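Side-chain contacts in Dye-decolorizing peroxidase Tfu_3078 (Thermobifida fusca, PDB 5FW4), which uses hydrogen peroxide and a heme b cofactor to oxidise dyes and other compounds, reacting strongly with anthraquinone dyes, while its physiological substrate remains unknown: residues R109-L114 with A205-A210; E121-I126 with L196-E201; P161-D166 with Q379-T384; E113-L118 with L140-G145. One frame throughout, in Å; residues are numbered along the deposited sequence.

Contact 1: R109-L114 with A205-A210; sequences RSWTEL and AAAADA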
loop_
_atom_site.group_PDB
_atom_site.type_symbol
_atom_site.label_atom_id
_atom_site.label_comp_id
_atom_site.label_asym_id
_atom_site.label_seq_id
_atom_site.Cartn_x
_atom_site.Cartn_y
_atom_site.Cartn_z
ATOM N N ARG A 109 -2.767 16.796 -22.792
ATOM C CA ARG A 109 -3.682 17.865 -22.448
ATOM C C ARG A 109 -4.593 17.492 -21.277
ATOM O O ARG A 109 -4.764 18.277 -20.344
ATOM C CB ARG A 109 -4.539 18.278 -23.661
ATOM C CG ARG A 109 -5.254 19.595 -23.411
ATOM C CD ARG A 109 -6.106 20.004 -24.599
ATOM N NE ARG A 109 -5.332 20.567 -25.703
ATOM C CZ ARG A 109 -4.948 21.845 -25.811
ATOM N NH1 ARG A 109 -5.198 22.734 -24.857
ATOM N NH2 ARG A 109 -4.276 22.234 -26.885
ATOM N N SER A 110 -5.201 16.316 -21.306
ATOM C CA SER A 110 -6.166 15.963 -20.260
ATOM C C SER A 110 -5.446 15.924 -18.919
ATOM O O SER A 110 -5.922 16.416 -17.872
ATOM C CB SER A 110 -6.750 14.576 -20.512
ATOM O OG SER A 110 -7.329 14.468 -21.782
ATOM N N TRP A 111 -4.274 15.318 -18.951
ATOM C CA TRP A 111 -3.521 15.198 -17.704
ATOM C C TRP A 111 -3.102 16.546 -17.173
ATOM O O TRP A 111 -3.253 16.817 -15.982
ATOM C CB TRP A 111 -2.312 14.256 -17.872
ATOM C CG TRP A 111 -2.655 12.788 -17.956
ATOM C CD1 TRP A 111 -3.664 12.131 -17.311
ATOM C CD2 TRP A 111 -1.918 11.786 -18.656
ATOM N NE1 TRP A 111 -3.631 10.788 -17.608
ATOM C CE2 TRP A 111 -2.571 10.556 -18.446
ATOM C CE3 TRP A 111 -0.760 11.811 -19.450
ATOM C CZ2 TRP A 111 -2.125 9.381 -19.011
ATOM C CZ3 TRP A 111 -0.339 10.646 -20.036
ATOM C CH2 TRP A 111 -0.999 9.445 -19.799
ATOM N N THR A 112 -2.577 17.397 -18.032
ATOM C CA THR A 112 -2.154 18.723 -17.620
ATOM C C THR A 112 -3.305 19.464 -16.981
ATOM O O THR A 112 -3.163 20.044 -15.913
ATOM C CB THR A 112 -1.578 19.554 -18.793
ATOM O OG1 THR A 112 -0.383 18.938 -19.310
ATOM C CG2 THR A 112 -1.242 20.986 -18.325
ATOM N N GLU A 113 -4.451 19.442 -17.641
ATOM C CA GLU A 113 -5.594 20.183 -17.173
ATOM C C GLU A 113 -6.132 19.615 -15.875
ATOM O O GLU A 113 -6.527 20.370 -14.988
ATOM C CB GLU A 113 -6.672 20.245 -18.278
ATOM C CG GLU A 113 -6.192 21.024 -19.487
ATOM C CD GLU A 113 -7.235 21.170 -20.600
ATOM O OE1 GLU A 113 -8.409 20.743 -20.452
ATOM O OE2 GLU A 113 -6.858 21.732 -21.645
ATOM N N LEU A 114 -6.116 18.294 -15.744
ATOM C CA LEU A 114 -6.565 17.669 -14.518
ATOM C C LEU A 114 -5.540 17.851 -13.384
ATOM O O LEU A 114 -5.939 18.133 -12.264
ATOM C CB LEU A 114 -6.869 16.181 -14.696
ATOM C CG LEU A 114 -7.410 15.516 -13.431
ATOM C CD1 LEU A 114 -8.640 16.256 -12.885
ATOM C CD2 LEU A 114 -7.761 14.050 -13.697
ATOM N N ALA A 205 -8.419 7.621 -15.861
ATOM C CA ALA A 205 -9.688 7.789 -16.641
ATOM C C ALA A 205 -9.659 8.916 -17.666
ATOM O O ALA A 205 -10.350 8.845 -18.702
ATOM C CB ALA A 205 -10.822 8.030 -15.665
ATOM N N ALA A 206 -8.940 9.995 -17.350
ATOM C CA ALA A 206 -8.867 11.154 -18.217
ATOM C C ALA A 206 -8.183 10.870 -19.536
ATOM O O ALA A 206 -8.421 11.591 -20.511
ATOM C CB ALA A 206 -8.207 12.333 -17.525
ATOM N N ALA A 207 -7.350 9.834 -19.575
ATOM C CA ALA A 207 -6.685 9.421 -20.809
ATOM C C ALA A 207 -6.941 7.940 -21.145
ATOM O O ALA A 207 -6.175 7.326 -21.890
ATOM C CB ALA A 207 -5.174 9.720 -20.697
ATOM N N ALA A 208 -8.051 7.383 -20.643
ATOM C CA ALA A 208 -8.357 5.949 -20.831
ATOM C C ALA A 208 -8.409 5.485 -22.296
ATOM O O ALA A 208 -7.985 4.373 -22.617
ATOM C CB ALA A 208 -9.658 5.580 -20.136
ATOM N N ASP A 209 -8.949 6.319 -23.185
ATOM C CA ASP A 209 -9.117 5.916 -24.575
ATOM C C ASP A 209 -7.756 5.887 -25.257
ATOM O O ASP A 209 -7.502 5.039 -26.133
ATOM C CB ASP A 209 -10.049 6.871 -25.333
ATOM C CG ASP A 209 -11.503 6.732 -24.928
ATOM O OD1 ASP A 209 -11.874 5.691 -24.339
ATOM O OD2 ASP A 209 -12.297 7.666 -25.225
ATOM N N ALA A 210 -6.874 6.783 -24.822
ATOM C CA ALA A 210 -5.641 7.064 -25.529
ATOM C C ALA A 210 -4.424 6.262 -25.021
ATOM O O ALA A 210 -3.388 6.214 -25.696
ATOM C CB ALA A 210 -5.350 8.552 -25.393
#
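W111 and S110 on helix 97-120 meet A206 and A207, just past the end of helix 193-205. The methyl of A207 rests 3.2 Å above the plane of the W111 indole, displaced toward the rim. Its CB is 3.5 Å from W111 CZ2 and about as close to CE2 and NE1, so the methyl sits near the CE2 corner, where the two rings join. At the preceding residue, S110 CB lies 4.0 Å from A206 CB. S110 OG comes within 3.3 Å of A206 O, but its hydrogen bond goes to A106 O in its own helix. A chi1 of -56° sets the hydroxyl beside the backbone N, within range of that carbonyl one turn back. L114 adds a looser touch, its CD2 lying 4.2 Å from A206 CB. The indole is fixed from further out. W111 NE1 bonds to L203 O near the end of helix 193-205, and F184 meets W111 edge-to-face. A207 O accepts from T211 OG1, which ties the turn A205-A208 to the next strand. The contact thus joins helix 97-120 to the loop between helix 193-205 and strand 211-220, with F184 of strand 184-190 beside the indole.

Contact 2: E121-I126 with L196-E201; sequences ESPHDI and LTAAVE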
loop_
_atom_site.group_PDB
_atom_site.type_symbol
_atom_site.label_atom_id
_atom_site.label_comp_id
_atom_site.label_asym_id
_atom_site.label_seq_id
_atom_site.Cartn_x
_atom_site.Cartn_y
_atom_site.Cartn_z
ATOM N N GLU A 121 -7.915 21.785 -6.098
ATOM C CA GLU A 121 -9.068 21.077 -5.546
ATOM C C GLU A 121 -8.751 19.625 -5.295
ATOM O O GLU A 121 -7.805 19.081 -5.856
ATOM C CB GLU A 121 -10.235 21.144 -6.529
ATOM C CG GLU A 121 -10.223 22.376 -7.402
ATOM C CD GLU A 121 -11.320 22.342 -8.452
ATOM O OE1 GLU A 121 -12.484 22.145 -8.058
ATOM O OE2 GLU A 121 -11.002 22.505 -9.653
ATOM N N SER A 122 -9.573 18.989 -4.473
ATOM C CA SER A 122 -9.433 17.580 -4.158
ATOM C C SER A 122 -10.268 16.745 -5.113
ATOM O O SER A 122 -11.233 17.259 -5.745
ATOM C CB SER A 122 -9.834 17.297 -2.693
ATOM O OG SER A 122 -9.180 18.177 -1.800
ATOM N N PRO A 123 -9.934 15.454 -5.228
ATOM C CA PRO A 123 -10.709 14.620 -6.151
ATOM C C PRO A 123 -12.201 14.709 -5.929
ATOM O O PRO A 123 -12.936 14.665 -6.888
ATOM C CB PRO A 123 -10.217 13.211 -5.858
ATOM C CG PRO A 123 -8.818 13.400 -5.322
ATOM C CD PRO A 123 -8.886 14.675 -4.517
ATOM N N HIS A 124 -12.636 14.819 -4.671
ATOM C CA HIS A 124 -14.062 14.824 -4.350
ATOM C C HIS A 124 -14.714 16.176 -4.635
ATOM O O HIS A 124 -15.947 16.264 -4.654
ATOM C CB HIS A 124 -14.346 14.376 -2.906
ATOM C CG HIS A 124 -13.417 14.948 -1.886
ATOM N ND1 HIS A 124 -12.111 14.515 -1.732
ATOM C CD2 HIS A 124 -13.612 15.898 -0.938
ATOM C CE1 HIS A 124 -11.543 15.184 -0.745
ATOM N NE2 HIS A 124 -12.433 16.022 -0.240
ATOM N N ASP A 125 -13.909 17.214 -4.877
ATOM C CA ASP A 125 -14.442 18.480 -5.447
ATOM C C ASP A 125 -14.660 18.357 -6.969
ATOM O O ASP A 125 -15.547 18.995 -7.549
ATOM C CB ASP A 125 -13.497 19.652 -5.142
ATOM C CG ASP A 125 -13.220 19.815 -3.655
ATOM O OD1 ASP A 125 -14.162 19.643 -2.853
ATOM O OD2 ASP A 125 -12.056 20.107 -3.283
ATOM N N ILE A 126 -13.856 17.519 -7.611
ATOM C CA ILE A 126 -13.915 17.327 -9.070
ATOM C C ILE A 126 -15.069 16.437 -9.535
ATOM O O ILE A 126 -15.556 16.558 -10.671
ATOM C CB ILE A 126 -12.556 16.763 -9.558
ATOM C CG1 ILE A 126 -11.546 17.910 -9.593
ATOM C CG2 ILE A 126 -12.640 16.059 -10.919
ATOM C CD1 ILE A 126 -10.133 17.455 -9.371
ATOM N N LEU A 196 -4.865 9.686 -2.471
ATOM C CA LEU A 196 -4.084 9.172 -3.571
ATOM C C LEU A 196 -4.832 8.326 -4.610
ATOM O O LEU A 196 -4.726 8.585 -5.785
ATOM C CB LEU A 196 -2.836 8.386 -3.021
ATOM C CG LEU A 196 -1.853 7.820 -4.044
ATOM C CD1 LEU A 196 -1.392 8.868 -5.036
ATOM C CD2 LEU A 196 -0.631 7.222 -3.379
ATOM N N THR A 197 -5.556 7.306 -4.184
ATOM C CA THR A 197 -6.122 6.341 -5.113
ATOM C C THR A 197 -7.322 7.059 -5.835
ATOM O O THR A 197 -7.596 6.742 -6.942
ATOM C CB THR A 197 -6.606 5.063 -4.402
ATOM O OG1 THR A 197 -6.990 4.017 -5.340
ATOM C CG2 THR A 197 -7.770 5.321 -3.472
ATOM N N ALA A 198 -7.902 8.061 -5.212
ATOM C CA ALA A 198 -9.085 8.794 -5.841
ATOM C C ALA A 198 -8.588 9.636 -6.997
ATOM O O ALA A 198 -9.199 9.737 -8.067
ATOM C CB ALA A 198 -9.714 9.677 -4.803
ATOM N N ALA A 199 -7.439 10.253 -6.775
ATOM C CA ALA A 199 -6.796 11.066 -7.779
ATOM C C ALA A 199 -6.270 10.218 -8.900
ATOM O O ALA A 199 -6.396 10.599 -10.037
ATOM C CB ALA A 199 -5.658 11.872 -7.153
ATOM N N VAL A 200 -5.546 9.133 -8.570
ATOM C CA VAL A 200 -5.166 8.142 -9.598
ATOM C C VAL A 200 -6.350 7.747 -10.505
ATOM O O VAL A 200 -6.191 7.753 -11.688
ATOM C CB VAL A 200 -4.632 6.889 -8.981
ATOM C CG1 VAL A 200 -4.525 5.761 -10.006
ATOM C CG2 VAL A 200 -3.251 7.232 -8.403
ATOM N N GLU A 201 -7.439 7.310 -9.923
ATOM C CA GLU A 201 -8.634 6.909 -10.753
ATOM C C GLU A 201 -9.029 7.962 -11.764
ATOM O O GLU A 201 -9.401 7.632 -12.909
ATOM C CB GLU A 201 -9.827 6.631 -9.868
ATOM C CG GLU A 201 -9.733 5.390 -9.042
ATOM C CD GLU A 201 -9.577 4.111 -9.856
ATOM O OE1 GLU A 201 -10.127 4.014 -10.967
ATOM O OE2 GLU A 201 -8.883 3.203 -9.382
#
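Of residues 121-126, P123 alone touches 196-201, and its ring packs against two successive alanines. At the start of the ring, CB lies 3.7 Å from A198 CB. The next atom, CG, sits over the backbone between the two alanines. It is 3.7 Å from A199 N, 3.9 Å from A198 CB and 4.0 Å from A199 CB. CD closes the ring beside L140, which also touches A199. Methyl groups on the helix let the backbones come near, with P123 CA 5.5 Å from A199 CA. The contact is buried, and its side-chain touches are apolar. On the outward-facing side of helix 193-205, E201 forms a salt bridge with R369 of the second subunit.

The ring is positioned by its own short helix. P123 is the first residue after the N-cap S122, a place where a proline fits well because no backbone N-H is needed there. S122 N donates to D125 OD2 at 3.0 Å, with an N-H...O angle of 166°. The carboxylate oxygen is met on its anti side, 32° out of plane. S122 OG makes no capping bond and instead hydrogen-bonds to R63. The S122-D125 bond is the N3-to-N-cap half of a capping box, without the reciprocal serine bond, here starting a short helix that packs on the second helix of a ferredoxin-like domain.

Contact 3: P161-D166 with Q379-T384; sequences PDALAD and QGDPAT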
loop_
_atom_site.group_PDB
_atom_site.type_symbol
_atom_site.label_atom_id
_atom_site.label_comp_id
_atom_site.label_asym_id
_atom_site.label_seq_id
_atom_site.Cartn_x
_atom_site.Cartn_y
_atom_site.Cartn_z
ATOM N N PRO A 161 16.469 14.582 -26.923
ATOM C CA PRO A 161 17.758 15.101 -26.456
ATOM C C PRO A 161 18.671 13.950 -26.081
ATOM O O PRO A 161 18.188 12.869 -25.769
ATOM C CB PRO A 161 17.379 15.936 -25.218
ATOM C CG PRO A 161 15.911 16.220 -25.393
ATOM C CD PRO A 161 15.387 14.949 -26.005
ATOM N N ASP A 162 19.972 14.195 -26.098
ATOM C CA ASP A 162 20.969 13.210 -25.693
ATOM C C ASP A 162 20.705 12.647 -24.300
ATOM O O ASP A 162 20.860 11.460 -24.080
ATOM C CB ASP A 162 22.367 13.843 -25.686
ATOM C CG ASP A 162 22.828 14.264 -27.057
ATOM O OD1 ASP A 162 22.176 13.920 -28.064
ATOM O OD2 ASP A 162 23.852 14.957 -27.119
ATOM N N ALA A 163 20.303 13.510 -23.374
ATOM C CA ALA A 163 19.931 13.104 -22.002
ATOM C C ALA A 163 18.754 12.117 -21.937
ATOM O O ALA A 163 18.571 11.484 -20.918
ATOM C CB ALA A 163 19.610 14.337 -21.154
ATOM N N LEU A 164 17.967 11.991 -23.006
ATOM C CA LEU A 164 16.854 11.025 -23.061
ATOM C C LEU A 164 17.217 9.719 -23.786
ATOM O O LEU A 164 16.343 8.923 -24.153
ATOM C CB LEU A 164 15.620 11.674 -23.728
ATOM C CG LEU A 164 14.268 10.951 -23.612
ATOM C CD1 LEU A 164 13.947 10.554 -22.170
ATOM C CD2 LEU A 164 13.134 11.819 -24.182
ATOM N N ALA A 165 18.508 9.506 -24.024
ATOM C CA ALA A 165 18.979 8.245 -24.572
ATOM C C ALA A 165 18.693 7.148 -23.550
ATOM O O ALA A 165 18.786 7.391 -22.334
ATOM C CB ALA A 165 20.463 8.324 -24.866
ATOM N N ASP A 166 18.309 5.971 -24.036
ATOM C CA ASP A 166 17.956 4.844 -23.184
ATOM C C ASP A 166 19.120 4.644 -22.227
ATOM O O ASP A 166 20.284 4.916 -22.580
ATOM C CB ASP A 166 17.742 3.559 -23.992
ATOM C CG ASP A 166 16.483 3.606 -24.882
ATOM O OD1 ASP A 166 15.628 4.492 -24.690
ATOM O OD2 ASP A 166 16.353 2.727 -25.757
ATOM N N GLN A 379 17.528 14.509 -12.006
ATOM C CA GLN A 379 18.731 15.181 -12.467
ATOM C C GLN A 379 18.522 15.888 -13.791
ATOM O O GLN A 379 17.615 15.528 -14.548
ATOM C CB GLN A 379 19.920 14.216 -12.622
ATOM C CG GLN A 379 19.741 13.067 -13.604
ATOM C CD GLN A 379 19.279 11.762 -12.957
ATOM O OE1 GLN A 379 20.076 11.024 -12.395
ATOM N NE2 GLN A 379 18.000 11.469 -13.058
ATOM N N GLY A 380 19.392 16.873 -14.044
ATOM C CA GLY A 380 19.434 17.622 -15.284
ATOM C C GLY A 380 19.807 16.757 -16.461
ATOM O O GLY A 380 19.312 16.983 -17.542
ATOM N N ASP A 381 20.657 15.755 -16.256
ATOM C CA ASP A 381 21.142 14.905 -17.334
ATOM C C ASP A 381 21.591 13.586 -16.741
ATOM O O ASP A 381 22.538 13.578 -15.919
ATOM C CB ASP A 381 22.315 15.602 -18.035
ATOM C CG ASP A 381 22.950 14.759 -19.139
ATOM O OD1 ASP A 381 22.586 13.594 -19.341
ATOM O OD2 ASP A 381 23.863 15.287 -19.811
ATOM N N PRO A 382 20.938 12.471 -17.128
ATOM C CA PRO A 382 21.328 11.209 -16.497
ATOM C C PRO A 382 22.814 10.853 -16.637
ATOM O O PRO A 382 23.346 10.196 -15.773
ATOM C CB PRO A 382 20.423 10.171 -17.186
ATOM C CG PRO A 382 19.216 10.962 -17.585
ATOM C CD PRO A 382 19.722 12.303 -17.965
ATOM N N ALA A 383 23.469 11.285 -17.707
ATOM C CA ALA A 383 24.869 10.955 -17.925
ATOM C C ALA A 383 25.797 11.588 -16.880
ATOM O O ALA A 383 26.911 11.117 -16.708
ATOM C CB ALA A 383 25.288 11.355 -19.337
ATOM N N THR A 384 25.349 12.643 -16.187
ATOM C CA THR A 384 26.123 13.274 -15.115
ATOM C C THR A 384 25.363 13.149 -13.799
ATOM O O THR A 384 25.414 14.026 -12.930
ATOM C CB THR A 384 26.366 14.755 -15.413
ATOM O OG1 THR A 384 25.123 15.356 -15.802
ATOM C CG2 THR A 384 27.386 14.914 -16.544
#
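D381 OD1 is approached by two groups, A383 N from its own turn and the methyl of A163 from the facing loop. The bond from A383 N is 3.0 Å long, with an N-H...O angle of 154°. The donor comes from above the carboxylate plane, 55° out of it. A163 CB lies 3.6 Å from the same oxygen. D381 CG stands opposite the backbone N (chi1 177°), which swings the carboxylate up against A163 CB while OD1 still reaches the amide two residues on. This is an Asx turn. It leads into the 3-10 turn at P382 and A383, and T384 N bonds to D381 O.

The two loops belong to the two halves of the DyP fold. Loop 161-166 comes from the N-terminal half, and 379-384 follows strand 369-379 of the C-terminal half. With an alanine in place of D381, A383 N would probably lose its side-chain acceptor and A163 CB its carboxylate neighbour, leaving the turn freer to shift.

P382 makes the other part of the contact. Its CD is 3.3 Å from A163 O and 3.8 Å from A163 CB, so the ring lies against both the carbonyl and the methyl. P382 CG is 3.4 Å from A163 O. Y276 of strand 275-284 touches A163 and P382. The P382 side chain is about 10 Å from the bound heme.

Contact 4: E113-L118 with L140-G145; sequences ELAARL and LMVTVG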
loop_
_atom_site.group_PDB
_atom_site.type_symbol
_atom_site.label_atom_id
_atom_site.label_comp_id
_atom_site.label_asym_id
_atom_site.label_seq_id
_atom_site.Cartn_x
_atom_site.Cartn_y
_atom_site.Cartn_z
ATOM N N GLU A 113 -4.451 19.442 -17.641
ATOM C CA GLU A 113 -5.594 20.183 -17.173
ATOM C C GLU A 113 -6.132 19.615 -15.875
ATOM O O GLU A 113 -6.527 20.370 -14.988
ATOM C CB GLU A 113 -6.672 20.245 -18.278
ATOM C CG GLU A 113 -6.192 21.024 -19.487
ATOM C CD GLU A 113 -7.235 21.170 -20.600
ATOM O OE1 GLU A 113 -8.409 20.743 -20.452
ATOM O OE2 GLU A 113 -6.858 21.732 -21.645
ATOM N N LEU A 114 -6.116 18.294 -15.744
ATOM C CA LEU A 114 -6.565 17.669 -14.518
ATOM C C LEU A 114 -5.540 17.851 -13.384
ATOM O O LEU A 114 -5.939 18.133 -12.264
ATOM C CB LEU A 114 -6.869 16.181 -14.696
ATOM C CG LEU A 114 -7.410 15.516 -13.431
ATOM C CD1 LEU A 114 -8.640 16.256 -12.885
ATOM C CD2 LEU A 114 -7.761 14.050 -13.697
ATOM N N ALA A 115 -4.243 17.730 -13.662
ATOM C CA ALA A 115 -3.244 18.062 -12.634
ATOM C C ALA A 115 -3.445 19.503 -12.113
ATOM O O ALA A 115 -3.276 19.771 -10.903
ATOM C CB ALA A 115 -1.835 17.898 -13.162
ATOM N N ALA A 116 -3.810 20.424 -13.014
ATOM C CA ALA A 116 -4.113 21.799 -12.604
ATOM C C ALA A 116 -5.236 21.836 -11.572
ATOM O O ALA A 116 -5.109 22.481 -10.556
ATOM C CB ALA A 116 -4.469 22.678 -13.805
ATOM N N ARG A 117 -6.329 21.142 -11.843
ATOM C CA ARG A 117 -7.461 21.164 -10.956
ATOM C C ARG A 117 -7.124 20.518 -9.647
ATOM O O ARG A 117 -7.474 21.057 -8.591
ATOM C CB ARG A 117 -8.661 20.469 -11.577
ATOM C CG ARG A 117 -9.124 21.139 -12.843
ATOM C CD ARG A 117 -10.458 20.566 -13.255
ATOM N NE ARG A 117 -11.452 20.910 -12.260
ATOM C CZ ARG A 117 -12.673 20.384 -12.202
ATOM N NH1 ARG A 117 -13.076 19.457 -13.076
ATOM N NH2 ARG A 117 -13.500 20.784 -11.244
ATOM N N LEU A 118 -6.389 19.398 -9.714
ATOM C CA LEU A 118 -6.101 18.579 -8.535
ATOM C C LEU A 118 -5.139 19.254 -7.577
ATOM O O LEU A 118 -5.028 18.864 -6.409
ATOM C CB LEU A 118 -5.557 17.196 -8.934
ATOM C CG LEU A 118 -6.570 16.219 -9.572
ATOM C CD1 LEU A 118 -5.881 14.986 -10.106
ATOM C CD2 LEU A 118 -7.680 15.782 -8.617
ATOM N N LEU A 140 -1.800 16.775 -2.199
ATOM C CA LEU A 140 -1.855 16.077 -3.466
ATOM C C LEU A 140 -1.056 16.801 -4.543
ATOM O O LEU A 140 -1.100 18.036 -4.657
ATOM C CB LEU A 140 -3.310 15.900 -3.913
ATOM C CG LEU A 140 -3.600 15.220 -5.239
ATOM C CD1 LEU A 140 -3.189 13.779 -5.295
ATOM C CD2 LEU A 140 -5.127 15.364 -5.459
ATOM N N MET A 141 -0.278 16.013 -5.287
ATOM C CA MET A 141 0.596 16.510 -6.314
ATOM C C MET A 141 0.721 15.503 -7.431
ATOM O O MET A 141 0.755 14.272 -7.225
ATOM C CB MET A 141 1.998 16.806 -5.757
ATOM C CG MET A 141 2.535 15.720 -4.922
ATOM S SD MET A 141 4.190 16.181 -4.328
ATOM C CE MET A 141 3.772 17.491 -3.202
ATOM N N VAL A 142 0.871 16.049 -8.631
ATOM C CA VAL A 142 0.851 15.290 -9.843
ATOM C C VAL A 142 2.003 15.729 -10.723
ATOM O O VAL A 142 2.223 16.929 -10.956
ATOM C CB VAL A 142 -0.499 15.514 -10.615
ATOM C CG1 VAL A 142 -0.524 14.634 -11.865
ATOM C CG2 VAL A 142 -1.666 15.224 -9.680
ATOM N N THR A 143 2.702 14.737 -11.247
ATOM C CA THR A 143 3.807 14.936 -12.160
ATOM C C THR A 143 3.577 14.106 -13.407
ATOM O O THR A 143 3.158 12.946 -13.314
ATOM C CB THR A 143 5.138 14.410 -11.504
ATOM O OG1 THR A 143 5.153 14.739 -10.125
ATOM C CG2 THR A 143 6.350 15.022 -12.191
ATOM N N VAL A 144 3.875 14.689 -14.563
ATOM C CA VAL A 144 3.692 14.016 -15.843
ATOM C C VAL A 144 5.003 13.949 -16.577
ATOM O O VAL A 144 5.677 14.951 -16.716
ATOM C CB VAL A 144 2.695 14.742 -16.749
ATOM C CG1 VAL A 144 2.573 13.994 -18.066
ATOM C CG2 VAL A 144 1.342 14.891 -16.052
ATOM N N GLY A 145 5.340 12.756 -17.050
ATOM C CA GLY A 145 6.593 12.532 -17.764
ATOM C C GLY A 145 6.409 11.821 -19.095
ATOM O O GLY A 145 5.345 11.236 -19.396
#
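A115 sets its methyl against V142, with CB 3.7 Å from both V142 CB and CG1. This is helix-on-sheet packing in the N-terminal ferredoxin-like domain, where helix 97-120 packs on one face of a four-stranded antiparallel sheet. The helix links strand 81-89 to strand 141-146. These strands are separated in the sheet by 184-190, so the unit is a split beta-alpha-beta.

The small side chain of A115 allows a close approach, and its CA is 5.7 Å from V142 CA. V142 CG1 is turned opposite the backbone N (chi1 -177°), which leaves CG2 beside that N. CG1 is the branch that reaches A115, while CG2 meets the leucine one turn further on, 4.2 Å from L118 CD1. Alternation from L140 into the strand puts L140 and V142 on the helix side, and M141 and T143 on the other. T143 OG1 bonds to P72 O and Q187 NE2 there.

L118 and L140 carry the end of the contact nearest helix 123-126. Their side chains cross obliquely, with L140 CD2 4.0 Å from L118 CB and 4.1 Å from L118 CD2. L118 is also touched by L203, so it is shared with helix 193-205. All four touching residues are buried. H119, next after L118, adds a polar link to the strand through a hydrogen bond between its NE2 and V142 N. The L140 methyl CD2 also packs on the helix backbone, 3.6 Å from L118 O.

Contacts 1, 2 and 4 form one cluster in the N-terminal domain. Contacts 1 and 4 both use helix 97-120 and share E113 and L114. Contact 2 uses helix 193-205, and contact 1 the loop that follows it. The centres of contacts 1 and 2 are 14 Å apart, and contact 4 lies 10 Å from each. I126 of contact 2 packs on the shared L114, while V144 of contact 4 touches W111 of contact 1. Together they tie helices 97-120, 123-126 and 193-205 to one another and to strand 141-146, an outer strand of the sheet within this chain. Along the chain contact 4 closes first, then 2, then 1. Contact 3, centred 24 to 33 Å away, closes last and joins the N-terminal half to the heme-binding C-terminal half.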